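Local coordinates for uncharacterized rhodanese-related protein TVG0868615 (Thermoplasma volcanium GSS1, PDB 3GK5), which is of unknown function but carries a rhodanese-like domain, the fold of sulfurtransferases that pass sulfur through a cysteine persulfide, the domain modelled here, at residues Arg4-Asn7 and Ala8-Tyr12; Asp22-Pro26 and Phe27-Phe31. All coordinates share one frame; numbering follows the deposited sequence.

Contact 1. Residues Arg4-Asn7 and Ala8-Tyr12; sequences RSIN and AADLY
Ile6 and Asp10 run past each other in opposite directions where the chain turns from strand into helix, with Ile6 CG1 lying 3.5 Å from Asp10 CB. The isoleucine has CG1 anti to the backbone N (chi1 176°) and stays extended to its tip, and this carries CD1 under the first helical turn, 3.3 Å from Leu11 N and 3.7 Å from Leu11 CB. Ile6 and Leu11, both buried, also touch Val85 of the neighbouring strand 82-85.

On the other flank, the Asp10 carboxylate swings back toward the N-cap residue: with CG beside its own backbone N (chi1 -74°), OD1 comes to 3.1 Å from Asn7 CB. A glycine in place of Asn7 would remove that CB and would probably leave the Asp10 carboxylate without the neighbour it rests on, freer to turn. Asn7 stands at the N-cap position, and its carbonyl takes the first helical bond, from Leu11 N to Asn7 O at 3.0 Å and 169°; Tyr12 N to Ala8 O follows.

Ile6 also pairs through its backbone with Asp84 and Glu86, so the arrangement is an edge strand of a parallel alpha/beta sheet passing directly into a helix, here within the rhodanese fold.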
loop_
_atom_site.group_PDB
_atom_site.type_symbol
_atom_site.label_atom_id
_atom_site.label_comp_id
_atom_site.label_asym_id
_atom_site.label_seq_id
_atom_site.Cartn_x
_atom_site.Cartn_y
_atom_site.Cartn_z
ATOM N N ARG A 4 -7.394 8.609 -5.556
ATOM C CA ARG A 4 -8.290 8.407 -4.423
ATOM C C ARG A 4 -7.465 8.086 -3.180
ATOM O O ARG A 4 -6.319 7.651 -3.279
ATOM C CB ARG A 4 -9.258 7.250 -4.687
ATOM C CG ARG A 4 -9.992 7.310 -6.015
ATOM C CD ARG A 4 -9.238 6.547 -7.091
ATOM N NE ARG A 4 -9.090 5.127 -6.765
ATOM C CZ ARG A 4 -10.103 4.275 -6.620
ATOM N NH1 ARG A 4 -9.867 3.005 -6.322
ATOM N NH2 ARG A 4 -11.354 4.689 -6.771
ATOM N N SER A 5 -8.055 8.292 -2.010
ATOM C CA SER A 5 -7.367 8.025 -0.757
ATOM C C SER A 5 -8.276 7.234 0.182
ATOM O O SER A 5 -9.498 7.238 0.013
ATOM C CB SER A 5 -6.953 9.348 -0.113
ATOM O OG SER A 5 -6.214 9.133 1.072
ATOM N N ILE A 6 -7.679 6.559 1.166
ATOM C CA ILE A 6 -8.443 5.751 2.120
ATOM C C ILE A 6 -7.893 5.763 3.546
ATOM O O ILE A 6 -6.710 5.543 3.780
ATOM C CB ILE A 6 -8.548 4.269 1.649
ATOM C CG1 ILE A 6 -9.255 3.426 2.705
ATOM C CG2 ILE A 6 -7.176 3.696 1.393
ATOM C CD1 ILE A 6 -9.371 1.967 2.330
ATOM N N ASN A 7 -8.788 6.010 4.492
ATOM C CA ASN A 7 -8.461 6.057 5.907
ATOM C C ASN A 7 -7.993 4.681 6.389
ATOM O O ASN A 7 -8.302 3.664 5.770
ATOM C CB ASN A 7 -9.708 6.470 6.687
ATOM C CG ASN A 7 -9.405 6.840 8.112
ATOM O OD1 ASN A 7 -10.276 6.768 8.981
ATOM N ND2 ASN A 7 -8.167 7.258 8.367
ATOM N N ALA A 8 -7.260 4.648 7.500
ATOM C CA ALA A 8 -6.776 3.386 8.057
ATOM C C ALA A 8 -7.952 2.525 8.507
ATOM O O ALA A 8 -8.039 1.346 8.172
ATOM C CB ALA A 8 -5.855 3.652 9.234
ATOM N N ALA A 9 -8.853 3.127 9.272
ATOM C CA ALA A 9 -10.019 2.420 9.770
ATOM C C ALA A 9 -10.806 1.843 8.609
ATOM O O ALA A 9 -11.308 0.719 8.685
ATOM C CB ALA A 9 -10.897 3.359 10.591
ATOM N N ASP A 10 -10.910 2.617 7.534
ATOM C CA ASP A 10 -11.630 2.181 6.339
ATOM C C ASP A 10 -10.977 0.935 5.762
ATOM O O ASP A 10 -11.643 -0.077 5.528
ATOM C CB ASP A 10 -11.622 3.290 5.282
ATOM C CG ASP A 10 -12.551 4.436 5.622
ATOM O OD1 ASP A 10 -12.291 5.564 5.142
ATOM O OD2 ASP A 10 -13.547 4.208 6.351
ATOM N N LEU A 11 -9.669 1.016 5.527
ATOM C CA LEU A 11 -8.931 -0.114 4.975
ATOM C C LEU A 11 -9.125 -1.377 5.805
ATOM O O LEU A 11 -9.466 -2.425 5.267
ATOM C CB LEU A 11 -7.432 0.206 4.879
ATOM C CG LEU A 11 -6.502 -0.926 4.411
ATOM C CD1 LEU A 11 -7.035 -1.578 3.146
ATOM C CD2 LEU A 11 -5.114 -0.361 4.159
ATOM N N TYR A 12 -8.909 -1.271 7.111
ATOM C CA TYR A 12 -9.044 -2.417 8.000
ATOM C C TYR A 12 -10.435 -3.033 7.965
ATOM O O TYR A 12 -10.575 -4.254 7.971
ATOM C CB TYR A 12 -8.681 -2.018 9.430
ATOM C CG TYR A 12 -8.818 -3.131 10.441
ATOM C CD1 TYR A 12 -9.930 -3.201 11.287
ATOM C CD2 TYR A 12 -7.835 -4.118 10.558
ATOM C CE1 TYR A 12 -10.058 -4.226 12.228
ATOM C CE2 TYR A 12 -7.954 -5.149 11.492
ATOM C CZ TYR A 12 -9.066 -5.194 12.325
ATOM O OH TYR A 12 -9.176 -6.206 13.255
#

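Contact 2. Residues Asp22-Pro26 and Phe27-Phe31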
loop_
_atom_site.group_PDB
_atom_site.type_symbol
_atom_site.label_atom_id
_atom_site.label_comp_id
_atom_site.label_asym_id
_atom_site.label_seq_id
_atom_site.Cartn_x
_atom_site.Cartn_y
_atom_site.Cartn_z
ATOM N N ASP A 22 2.712 -2.625 -0.573
ATOM C CA ASP A 22 3.695 -1.921 0.251
ATOM C C ASP A 22 4.858 -1.506 -0.636
ATOM O O ASP A 22 5.610 -2.352 -1.113
ATOM C CB ASP A 22 4.170 -2.835 1.385
ATOM C CG ASP A 22 4.983 -2.102 2.421
ATOM O OD1 ASP A 22 4.831 -2.443 3.617
ATOM O OD2 ASP A 22 5.779 -1.201 2.054
ATOM N N VAL A 23 4.998 -0.198 -0.848
ATOM C CA VAL A 23 6.039 0.348 -1.715
ATOM C C VAL A 23 7.303 0.813 -1.009
ATOM O O VAL A 23 8.118 1.535 -1.582
ATOM C CB VAL A 23 5.481 1.506 -2.535
ATOM C CG1 VAL A 23 4.241 1.036 -3.284
ATOM C CG2 VAL A 23 5.149 2.665 -1.619
ATOM N N ARG A 24 7.465 0.379 0.231
ATOM C CA ARG A 24 8.631 0.718 1.032
ATOM C C ARG A 24 9.760 -0.236 0.668
ATOM O O ARG A 24 9.543 -1.229 -0.022
ATOM C CB ARG A 24 8.300 0.576 2.522
ATOM C CG ARG A 24 7.143 1.444 2.986
ATOM C CD ARG A 24 6.956 1.345 4.484
ATOM N NE ARG A 24 6.523 0.007 4.872
ATOM C CZ ARG A 24 6.657 -0.497 6.093
ATOM N NH1 ARG A 24 7.219 0.224 7.053
ATOM N NH2 ARG A 24 6.228 -1.722 6.349
ATOM N N GLU A 25 10.963 0.072 1.135
ATOM C CA GLU A 25 12.115 -0.775 0.869
ATOM C C GLU A 25 11.977 -2.022 1.732
ATOM O O GLU A 25 11.439 -1.965 2.835
ATOM C CB GLU A 25 13.421 -0.036 1.190
ATOM C CG GLU A 25 13.661 1.178 0.296
ATOM C CD GLU A 25 13.551 0.836 -1.180
ATOM O OE1 GLU A 25 12.935 1.622 -1.938
ATOM O OE2 GLU A 25 14.084 -0.220 -1.590
ATOM N N PRO A 26 12.461 -3.168 1.235
ATOM C CA PRO A 26 12.396 -4.453 1.939
ATOM C C PRO A 26 12.849 -4.492 3.397
ATOM O O PRO A 26 12.258 -5.212 4.205
ATOM C CB PRO A 26 13.200 -5.392 1.033
ATOM C CG PRO A 26 14.100 -4.456 0.259
ATOM C CD PRO A 26 13.208 -3.293 -0.027
ATOM N N PHE A 27 13.876 -3.722 3.748
ATOM C CA PHE A 27 14.368 -3.719 5.129
ATOM C C PHE A 27 13.384 -3.080 6.085
ATOM O O PHE A 27 13.493 -3.246 7.292
ATOM C CB PHE A 27 15.711 -2.979 5.239
ATOM C CG PHE A 27 15.607 -1.480 5.095
ATOM C CD1 PHE A 27 15.255 -0.676 6.179
ATOM C CD2 PHE A 27 15.896 -0.870 3.879
ATOM C CE1 PHE A 27 15.200 0.721 6.050
ATOM C CE2 PHE A 27 15.845 0.519 3.737
ATOM C CZ PHE A 27 15.498 1.315 4.826
ATOM N N GLU A 28 12.428 -2.343 5.542
ATOM C CA GLU A 28 11.442 -1.669 6.365
ATOM C C GLU A 28 10.328 -2.594 6.806
ATOM O O GLU A 28 9.698 -2.355 7.827
ATOM C CB GLU A 28 10.848 -0.483 5.601
ATOM C CG GLU A 28 11.828 0.650 5.364
ATOM C CD GLU A 28 11.240 1.789 4.553
ATOM O OE1 GLU A 28 11.402 1.797 3.317
ATOM O OE2 GLU A 28 10.613 2.677 5.158
ATOM N N LEU A 29 10.076 -3.646 6.038
ATOM C CA LEU A 29 9.004 -4.569 6.383
ATOM C C LEU A 29 9.348 -5.520 7.519
ATOM O O LEU A 29 8.461 -6.086 8.146
ATOM C CB LEU A 29 8.561 -5.368 5.151
ATOM C CG LEU A 29 7.516 -4.693 4.255
ATOM C CD1 LEU A 29 8.098 -3.442 3.653
ATOM C CD2 LEU A 29 7.055 -5.664 3.150
ATOM N N ILE A 30 10.631 -5.685 7.806
ATOM C CA ILE A 30 11.007 -6.583 8.880
ATOM C C ILE A 30 10.527 -6.017 10.216
ATOM O O ILE A 30 10.463 -6.732 11.216
ATOM C CB ILE A 30 12.527 -6.813 8.906
ATOM C CG1 ILE A 30 13.242 -5.573 9.412
ATOM C CG2 ILE A 30 13.020 -7.138 7.515
ATOM C CD1 ILE A 30 13.435 -5.581 10.915
ATOM N N PHE A 31 10.173 -4.737 10.229
ATOM C CA PHE A 31 9.697 -4.125 11.456
ATOM C C PHE A 31 8.175 -4.186 11.572
ATOM O O PHE A 31 7.595 -3.734 12.554
ATOM C CB PHE A 31 10.202 -2.685 11.548
ATOM C CG PHE A 31 11.704 -2.577 11.672
ATOM C CD1 PHE A 31 12.365 -3.075 12.793
ATOM C CD2 PHE A 31 12.458 -1.977 10.665
ATOM C CE1 PHE A 31 13.754 -2.977 12.904
ATOM C CE2 PHE A 31 13.844 -1.874 10.768
ATOM C CZ PHE A 31 14.495 -2.373 11.887
HETATM O O HOH W 1 7.748 -1.323 9.978
HETATM O O HOH W 2 9.029 2.037 7.490
#
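Leu29 reaches in from the short helix to meet Asp22 head-on, its CD1 methyl 3.4 Å from Asp22 OD1 and 3.7 Å from Arg24 NH2, so it touches both partners of the ion pair. In that pair Arg24 approaches the carboxylate side-on. Asp22 OD1 and OD2 lie nearly in the guanidinium plane and offer syn lone pairs to NE and NH2, with NH2 to OD1 at 3.2 Å, while Arg24 N meets Asp22 OD2 at 2.9 Å to close an Asx turn. A bend at chi3 (-67°) folds the arginine back to this position, and NH2 gains a further acceptor in Gly32 O.

Glu28 crosses the arginine with its CB over one guanidinium face. Its OE1 takes the N-H of Glu25 at 2.8 Å, on the anti side and 33° out of the carboxylate plane, and Glu28 N returns a bond to Glu25 O. The Asp-Val-Arg-Glu sequence at 22-25 is a rhodanese hallmark, and OE1 also forms a salt bridge with Arg67, which probably closes the active-site loop that in rhodaneses begins with the catalytic cysteine.

The outer side is looser. One water links Arg24 NH1 weakly to Glu28 OE2, and another links NH1, again weakly, to Glu28 O. Phe27 sits exposed, its CE2 3.6 Å from Glu25 CB and one ring face touched near the rim by Glu28 CG, while Ile30 only brushes Pro26 O with CG2 at 3.9 Å.

Overall arrangement
Contact 1 comes first along the chain and closes before contact 2 opens. Their centres lie about 20 Å apart, on opposite sides of the chain's centre, and their nearest atoms stay about 9 Å apart without touching. Both are local turns at the end of a strand in the same parallel sheet, ordered 5-6, 82-85, 58-61, 19-22, 38-39. Contact 1 leaves the edge strand 5-6 for helix 8-13; contact 2 leaves strand 19-22, beside the other edge strand 38-39, for the weakly bonded helix 26-29. The second turn therefore stands next to strand 58-61 and the loop after it, the probable active-site region, whereas the first lies at the opposite edge of the sheet, at strand 5-6.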